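Local coordinates for tailspike protein (Acinetobacter phage vB_ApiP_P1, PDB 6E1R) that probably recognises and cleaves the capsular polysaccharide of its Acinetobacter host as a trimeric tailspike hydrolase, this chain holding all but the N-terminal part of the protein, at residues L111-D116 / L129-D134; Y435-N440 / G475-A480. One frame throughout, in Å; residues are numbered along the deposited sequence.

Contact 1 (L111-D116 / L129-D134); sequences LVVDFD and LRIEGD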
ATOM      1  N   LEU A 111     -16.511  14.014  25.350  1.00 44.47           N
ATOM      2  CA  LEU A 111     -17.715  13.467  25.954  1.00 40.97           C
ATOM      3  C   LEU A 111     -17.583  11.954  26.061  1.00 43.15           C
ATOM      4  O   LEU A 111     -17.068  11.302  25.148  1.00 50.16           O
ATOM      5  CB  LEU A 111     -18.954  13.832  25.136  1.00 38.69           C
ATOM      6  CG  LEU A 111     -20.294  13.289  25.633  1.00 41.71           C
ATOM      7  CD1 LEU A 111     -20.622  13.832  27.016  1.00 40.62           C
ATOM      8  CD2 LEU A 111     -21.397  13.615  24.640  1.00 49.47           C
ATOM      9  N   VAL A 112     -18.040  11.400  27.179  1.00 45.34           N
ATOM     10  CA  VAL A 112     -17.927   9.973  27.455  1.00 45.24           C
ATOM     11  C   VAL A 112     -19.320   9.421  27.711  1.00 48.22           C
ATOM     12  O   VAL A 112     -20.064   9.957  28.540  1.00 52.71           O
ATOM     13  CB  VAL A 112     -17.005   9.698  28.657  1.00 48.45           C
ATOM     14  CG1 VAL A 112     -17.047   8.225  29.033  1.00 47.28           C
ATOM     15  CG2 VAL A 112     -15.582  10.135  28.345  1.00 50.97           C
ATOM     16  N   VAL A 113     -19.665   8.349  27.008  1.00 47.57           N
ATOM     17  CA  VAL A 113     -20.932   7.654  27.196  1.00 49.45           C
ATOM     18  C   VAL A 113     -20.662   6.491  28.141  1.00 54.54           C
ATOM     19  O   VAL A 113     -19.967   5.534  27.783  1.00 57.85           O
ATOM     20  CB  VAL A 113     -21.520   7.173  25.863  1.00 46.16           C
ATOM     21  CG1 VAL A 113     -22.943   6.674  26.060  1.00 47.11           C
ATOM     22  CG2 VAL A 113     -21.478   8.287  24.833  1.00 39.72           C
ATOM     23  N   ASP A 114     -21.213   6.569  29.350  1.00 54.03           N
ATOM     24  CA  ASP A 114     -20.912   5.609  30.403  1.00 56.24           C
ATOM     25  C   ASP A 114     -21.962   4.515  30.548  1.00 55.02           C
ATOM     26  O   ASP A 114     -21.728   3.554  31.288  1.00 56.84           O
ATOM     27  CB  ASP A 114     -20.720   6.341  31.738  1.00 59.37           C
ATOM     28  CG  ASP A 114     -21.792   7.378  31.994  1.00 64.47           C
ATOM     29  OD1 ASP A 114     -22.425   7.834  31.018  1.00 61.67           O
ATOM     30  OD2 ASP A 114     -21.988   7.751  33.171  1.00 68.67           O
ATOM     31  N   PHE A 115     -23.105   4.635  29.876  1.00 52.21           N
ATOM     32  CA  PHE A 115     -24.062   3.540  29.802  1.00 53.97           C
ATOM     33  C   PHE A 115     -24.791   3.627  28.469  1.00 53.35           C
ATOM     34  O   PHE A 115     -24.822   4.679  27.824  1.00 53.93           O
ATOM     35  CB  PHE A 115     -25.049   3.557  30.979  1.00 57.94           C
ATOM     36  CG  PHE A 115     -26.090   4.638  30.894  1.00 59.42           C
ATOM     37  CD1 PHE A 115     -25.815   5.921  31.337  1.00 58.40           C
ATOM     38  CD2 PHE A 115     -27.353   4.365  30.394  1.00 60.80           C
ATOM     39  CE1 PHE A 115     -26.774   6.914  31.269  1.00 57.53           C
ATOM     40  CE2 PHE A 115     -28.315   5.354  30.320  1.00 59.48           C
ATOM     41  CZ  PHE A 115     -28.026   6.629  30.760  1.00 56.86           C
ATOM     42  N   ASP A 116     -25.379   2.505  28.060  1.00 55.42           N
ATOM     43  CA  ASP A 116     -26.001   2.426  26.744  1.00 52.44           C
ATOM     44  C   ASP A 116     -27.216   3.341  26.678  1.00 51.90           C
ATOM     45  O   ASP A 116     -28.099   3.285  27.540  1.00 59.22           O
ATOM     46  CB  ASP A 116     -26.395   0.985  26.422  1.00 54.76           C
ATOM     47  CG  ASP A 116     -25.196   0.059  26.329  1.00 57.47           C
ATOM     48  OD1 ASP A 116     -24.080   0.553  26.063  1.00 57.11           O
ATOM     49  OD2 ASP A 116     -25.369  -1.164  26.521  1.00 57.70           O
ATOM     50  N   LEU A 129     -16.996  17.765  17.918  1.00 35.66           N
ATOM     51  CA  LEU A 129     -17.453  16.823  18.932  1.00 40.93           C
ATOM     52  C   LEU A 129     -16.505  15.634  19.015  1.00 41.83           C
ATOM     53  O   LEU A 129     -16.267  14.948  18.017  1.00 47.61           O
ATOM     54  CB  LEU A 129     -18.865  16.335  18.621  1.00 40.35           C
ATOM     55  CG  LEU A 129     -19.287  15.153  19.504  1.00 39.72           C
ATOM     56  CD1 LEU A 129     -19.447  15.577  20.962  1.00 36.22           C
ATOM     57  CD2 LEU A 129     -20.548  14.477  18.985  1.00 34.77           C
ATOM     58  N   ARG A 130     -15.971  15.385  20.207  1.00 44.57           N
ATOM     59  CA  ARG A 130     -15.210  14.174  20.492  1.00 46.66           C
ATOM     60  C   ARG A 130     -15.984  13.379  21.535  1.00 53.65           C
ATOM     61  O   ARG A 130     -16.079  13.794  22.695  1.00 55.18           O
ATOM     62  CB  ARG A 130     -13.801  14.508  20.976  1.00 46.59           C
ATOM     63  CG  ARG A 130     -13.004  13.303  21.443  1.00 45.01           C
ATOM     64  CD  ARG A 130     -11.651  13.726  21.985  1.00 47.75           C
ATOM     65  NE  ARG A 130     -10.974  12.635  22.680  1.00 50.93           N
ATOM     66  CZ  ARG A 130      -9.892  12.794  23.434  1.00 53.17           C
ATOM     67  NH1 ARG A 130      -9.360  13.998  23.586  1.00 52.86           N
ATOM     68  NH2 ARG A 130      -9.338  11.747  24.032  1.00 54.28           N
ATOM     69  N   ILE A 131     -16.539  12.243  21.122  1.00 52.90           N
ATOM     70  CA  ILE A 131     -17.375  11.412  21.979  1.00 50.95           C
ATOM     71  C   ILE A 131     -16.825   9.993  21.956  1.00 50.95           C
ATOM     72  O   ILE A 131     -16.527   9.454  20.884  1.00 50.38           O
ATOM     73  CB  ILE A 131     -18.852  11.451  21.538  1.00 49.43           C
ATOM     74  CG1 ILE A 131     -19.698  10.479  22.361  1.00 49.71           C
ATOM     75  CG2 ILE A 131     -18.986  11.175  20.043  1.00 49.56           C
ATOM     76  CD1 ILE A 131     -21.173  10.543  22.032  1.00 51.39           C
ATOM     77  N   GLU A 132     -16.672   9.397  23.137  1.00 51.73           N
ATOM     78  CA  GLU A 132     -16.074   8.078  23.280  1.00 49.93           C
ATOM     79  C   GLU A 132     -16.952   7.205  24.170  1.00 48.25           C
ATOM     80  O   GLU A 132     -17.844   7.688  24.872  1.00 51.30           O
ATOM     81  CB  GLU A 132     -14.654   8.172  23.857  1.00 48.54           C
ATOM     82  CG  GLU A 132     -13.711   9.053  23.049  1.00 43.61           C
ATOM     83  CD  GLU A 132     -12.335   9.172  23.676  1.00 48.83           C
ATOM     84  OE1 GLU A 132     -12.244   9.145  24.922  1.00 56.79           O
ATOM     85  OE2 GLU A 132     -11.344   9.299  22.926  1.00 51.04           O
ATOM     86  N   GLY A 133     -16.687   5.905  24.128  1.00 41.25           N
ATOM     87  CA  GLY A 133     -17.405   4.954  24.953  1.00 43.33           C
ATOM     88  C   GLY A 133     -16.448   4.068  25.723  1.00 46.60           C
ATOM     89  O   GLY A 133     -15.369   3.720  25.245  1.00 47.99           O
ATOM     90  N   ASP A 134     -16.864   3.706  26.939  1.00 48.05           N
ATOM     91  CA  ASP A 134     -16.046   2.893  27.833  1.00 50.03           C
ATOM     92  C   ASP A 134     -16.547   1.456  27.943  1.00 43.56           C
ATOM     93  O   ASP A 134     -16.235   0.769  28.921  1.00 45.34           O
ATOM     94  CB  ASP A 134     -15.978   3.530  29.222  1.00 57.39           C
ATOM     95  CG  ASP A 134     -17.350   3.848  29.794  1.00 62.71           C
ATOM     96  OD1 ASP A 134     -18.363   3.376  29.232  1.00 61.39           O
ATOM     97  OD2 ASP A 134     -17.415   4.560  30.818  1.00 64.64           O
TER

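Contact 2 (Y435-N440 / G475-A480); sequences YKKTIN and GTTAAA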
ATOM      1  N   TYR A 435       2.916  -5.422 -38.735  1.00 32.44           N
ATOM      2  CA  TYR A 435       1.940  -6.146 -39.533  1.00 31.65           C
ATOM      3  C   TYR A 435       0.789  -5.225 -39.913  1.00 33.63           C
ATOM      4  O   TYR A 435       0.362  -4.387 -39.113  1.00 40.96           O
ATOM      5  CB  TYR A 435       1.438  -7.365 -38.749  1.00 31.81           C
ATOM      6  CG  TYR A 435       0.075  -7.912 -39.119  1.00 33.94           C
ATOM      7  CD1 TYR A 435      -1.083  -7.402 -38.542  1.00 33.14           C
ATOM      8  CD2 TYR A 435      -0.051  -8.975 -40.002  1.00 34.37           C
ATOM      9  CE1 TYR A 435      -2.325  -7.912 -38.859  1.00 32.10           C
ATOM     10  CE2 TYR A 435      -1.291  -9.494 -40.324  1.00 33.32           C
ATOM     11  CZ  TYR A 435      -2.424  -8.958 -39.749  1.00 32.77           C
ATOM     12  OH  TYR A 435      -3.663  -9.467 -40.063  1.00 35.64           O
ATOM     13  N   LYS A 436       0.292  -5.382 -41.138  1.00 37.69           N
ATOM     14  CA  LYS A 436      -0.861  -4.626 -41.601  1.00 36.29           C
ATOM     15  C   LYS A 436      -1.758  -5.523 -42.437  1.00 39.46           C
ATOM     16  O   LYS A 436      -1.276  -6.336 -43.231  1.00 40.55           O
ATOM     17  CB  LYS A 436      -0.453  -3.396 -42.422  1.00 32.81           C
ATOM     18  CG  LYS A 436      -1.599  -2.420 -42.632  1.00 35.06           C
ATOM     19  CD  LYS A 436      -1.543  -1.753 -43.990  1.00 42.94           C
ATOM     20  CE  LYS A 436      -2.747  -0.850 -44.201  1.00 47.63           C
ATOM     21  NZ  LYS A 436      -4.029  -1.601 -44.097  1.00 50.52           N
ATOM     22  N   LYS A 437      -3.065  -5.367 -42.248  1.00 41.36           N
ATOM     23  CA  LYS A 437      -4.082  -6.128 -42.960  1.00 36.17           C
ATOM     24  C   LYS A 437      -4.910  -5.185 -43.815  1.00 38.67           C
ATOM     25  O   LYS A 437      -5.373  -4.146 -43.332  1.00 45.17           O
ATOM     26  CB  LYS A 437      -4.994  -6.864 -41.972  1.00 37.60           C
ATOM     27  CG  LYS A 437      -6.123  -7.675 -42.598  1.00 33.59           C
ATOM     28  CD  LYS A 437      -5.663  -9.023 -43.094  1.00 42.02           C
ATOM     29  CE  LYS A 437      -6.838  -9.971 -43.273  1.00 42.47           C
ATOM     30  NZ  LYS A 437      -7.553 -10.203 -41.989  1.00 36.36           N
ATOM     31  N   THR A 438      -5.085  -5.541 -45.086  1.00 39.26           N
ATOM     32  CA  THR A 438      -5.965  -4.809 -45.987  1.00 38.71           C
ATOM     33  C   THR A 438      -6.897  -5.816 -46.640  1.00 42.37           C
ATOM     34  O   THR A 438      -6.435  -6.768 -47.279  1.00 42.97           O
ATOM     35  CB  THR A 438      -5.172  -4.036 -47.043  1.00 40.77           C
ATOM     36  OG1 THR A 438      -4.118  -3.304 -46.406  1.00 43.63           O
ATOM     37  CG2 THR A 438      -6.082  -3.057 -47.769  1.00 38.10           C
ATOM     38  N   ILE A 439      -8.202  -5.607 -46.482  1.00 36.09           N
ATOM     39  CA  ILE A 439      -9.191  -6.544 -47.002  1.00 35.09           C
ATOM     40  C   ILE A 439      -9.989  -5.880 -48.114  1.00 36.71           C
ATOM     41  O   ILE A 439      -9.793  -4.697 -48.413  1.00 37.58           O
ATOM     42  CB  ILE A 439     -10.119  -7.053 -45.883  1.00 38.10           C
ATOM     43  CG1 ILE A 439     -10.953  -5.903 -45.315  1.00 39.93           C
ATOM     44  CG2 ILE A 439      -9.309  -7.722 -44.785  1.00 29.33           C
ATOM     45  CD1 ILE A 439     -12.048  -6.351 -44.371  1.00 34.00           C
ATOM     46  N   ASN A 440     -10.890  -6.648 -48.732  1.00 38.59           N
ATOM     47  CA  ASN A 440     -11.786  -6.142 -49.773  1.00 36.54           C
ATOM     48  C   ASN A 440     -11.008  -5.547 -50.944  1.00 38.44           C
ATOM     49  O   ASN A 440     -11.395  -4.525 -51.516  1.00 42.38           O
ATOM     50  CB  ASN A 440     -12.780  -5.129 -49.203  1.00 38.15           C
ATOM     51  CG  ASN A 440     -13.609  -5.705 -48.072  1.00 42.29           C
ATOM     52  OD1 ASN A 440     -13.767  -6.921 -47.961  1.00 41.45           O
ATOM     53  ND2 ASN A 440     -14.141  -4.832 -47.223  1.00 44.75           N
ATOM     54  N   GLY A 475     -10.353 -14.073 -50.842  1.00 48.86           N
ATOM     55  CA  GLY A 475     -11.339 -13.827 -49.809  1.00 46.92           C
ATOM     56  C   GLY A 475     -10.879 -12.804 -48.792  1.00 46.99           C
ATOM     57  O   GLY A 475     -10.171 -11.853 -49.136  1.00 49.96           O
ATOM     58  N   THR A 476     -11.272 -12.990 -47.535  1.00 45.88           N
ATOM     59  CA  THR A 476     -10.950 -12.046 -46.472  1.00 43.90           C
ATOM     60  C   THR A 476     -10.046 -12.649 -45.408  1.00 47.03           C
ATOM     61  O   THR A 476      -9.020 -12.052 -45.062  1.00 47.39           O
ATOM     62  CB  THR A 476     -12.242 -11.521 -45.825  1.00 39.14           C
ATOM     63  OG1 THR A 476     -13.088 -10.956 -46.833  1.00 43.42           O
ATOM     64  CG2 THR A 476     -11.923 -10.456 -44.790  1.00 36.18           C
ATOM     65  N   THR A 477     -10.392 -13.822 -44.883  1.00 45.04           N
ATOM     66  CA  THR A 477      -9.642 -14.461 -43.811  1.00 44.49           C
ATOM     67  C   THR A 477      -9.222 -15.855 -44.252  1.00 43.78           C
ATOM     68  O   THR A 477     -10.033 -16.604 -44.807  1.00 45.67           O
ATOM     69  CB  THR A 477     -10.472 -14.536 -42.524  1.00 38.43           C
ATOM     70  OG1 THR A 477     -10.762 -13.210 -42.064  1.00 37.28           O
ATOM     71  CG2 THR A 477      -9.717 -15.290 -41.439  1.00 31.81           C
ATOM     72  N   ALA A 478      -7.958 -16.192 -44.012  1.00 44.91           N
ATOM     73  CA  ALA A 478      -7.428 -17.477 -44.439  1.00 44.21           C
ATOM     74  C   ALA A 478      -8.081 -18.620 -43.668  1.00 44.33           C
ATOM     75  O   ALA A 478      -8.418 -18.496 -42.487  1.00 40.61           O
ATOM     76  CB  ALA A 478      -5.912 -17.520 -44.250  1.00 42.85           C
ATOM     77  N   ALA A 479      -8.255 -19.743 -44.357  1.00 41.53           N
ATOM     78  CA  ALA A 479      -8.800 -20.954 -43.763  1.00 39.59           C
ATOM     79  C   ALA A 479      -8.144 -22.149 -44.445  1.00 45.38           C
ATOM     80  O   ALA A 479      -7.197 -21.997 -45.223  1.00 48.40           O
ATOM     81  CB  ALA A 479     -10.329 -20.979 -43.883  1.00 35.59           C
ATOM     82  N   ALA A 480      -8.645 -23.344 -44.150  1.00 41.96           N
ATOM     83  CA  ALA A 480      -8.127 -24.544 -44.790  1.00 40.31           C
ATOM     84  C   ALA A 480      -8.476 -24.537 -46.272  1.00 45.17           C
ATOM     85  O   ALA A 480      -9.642 -24.380 -46.646  1.00 48.02           O
ATOM     86  CB  ALA A 480      -8.689 -25.795 -44.117  1.00 34.82           C
TER
HETATM   87  O   HOH W   1     -10.133 -10.505 -41.383  1.00 69.09           O
HETATM   88  O   HOH W   2     -11.171  -9.317 -48.520  1.00 46.85           O

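Contact 1 (L111-D116 / L129-D134)
Leu111 and Ile131 are bridge partners on parallel strands, their side chains side by side and pointing the same way, with Leu111 CD2 4.0 Å from Ile131 CD1. Both first torsions set the branch anti to the backbone N (chi1 178° for Leu111, 175° for Ile131), and Ile131 continues extended, carrying CD1 forward to Val113, where it lies 3.6 Å from CG2. One isoleucine methyl thus packs against two residues of the neighbouring strand. Three backbone hydrogen bonds hold the strands in step: Leu111 N to Arg130 O at 2.7 Å, Glu132 N to Leu111 O at 2.8 Å, and Val113 N to Glu132 O at 2.9 Å.

This is the in-register stacking of successive coils in a parallel beta-helix, the fold common among phage tailspikes. Strand 129-133 is hydrogen-bonded on its far side to strand 164-167, and strand 111-113 pairs with the chain around Leu79 and Val81. Helix 94-106 covers the apolar face, Ala100 and Ala104 touching Leu111.

Val112 and Glu132 occupy the other face. There Glu132 OE2 meets the edge of the Arg130 guanidinium in its plane, 3.4 Å from both NE and NH2, two weak bonds within a salt bridge. Lys168 of the second subunit makes a further salt bridge to that oxygen, while Arg130 NH1 donates to Gly133 O of that second subunit, so the charged pair lies at the trimer interface. Past the strand ends, Asp134 OD1 comes close to Val113 O, two acceptors that share Arg142: its NE donates to the carbonyl and its NH2 forms a salt bridge with the carboxylate. Asp114 turns elsewhere, OD2 bonding to Ser82 OG.

Contact 2 (Y435-N440 / G475-A480)
Gly475 and Thr476 reach Asn440 through a single water, which accepts from Asn440 N at 2.7 Å, donates to Gly475 O at 2.8 Å and is hydrogen-bonded to Thr476 OG1 at 3.0 Å. No direct hydrogen bond spans this contact. Thr476 splits its two branches between water and hydrocarbon: with CG2 anti to the backbone N and OG1 beside it (chi1 -55°), the methyl meets Ile439, lying 3.8 Å from its CG2, as the two side chains cross obliquely. The carbonyl oxygen of Thr476 faces the aliphatic end of Lys437, whose CE is 3.5 Å away. Bends at chi2 and chi4 bring the ammonium group of that lysine to a second water, bound by Lys437 NZ at 2.7 Å and by Thr477 OG1 at 2.9 Å. Beyond Thr477, residues 478-480 run away from strand 435-443 and pack on the third subunit, where Ala479 O accepts from Ser463 OG. The segment begins the loop joining strands 465-474 and 484-494, beside strand 435-443, outermost of its sheet within this chain, and strand 539-548 lies between strands 435-443 and 465-474 in the antiparallel sheet, touching Lys437 with Glu544 and Ile439 with Ala542.

In the fold
From the N terminus the chain first forms a small mixed sheet, then strand 79-80, which pairs with 111-113, and helix 94-106, before continuing along the parallel beta-helix. Contact 1 closes a short loop there, bringing 129-134 back beside 111-116 after only twelve intervening residues. Later coils follow, and the chain then passes to the antiparallel C-terminal domain. Contact 2 closes a longer loop of 34 residues in that domain, bringing the loop after strand 465-474 to strand 435-443. The two closures neither nest nor cross but follow in series. The centres of contacts 1 and 2 lie about 74 Å apart, on opposite sides of the chain's centre. Both contacts also touch the third subunit, so trimer contacts occur in both domains.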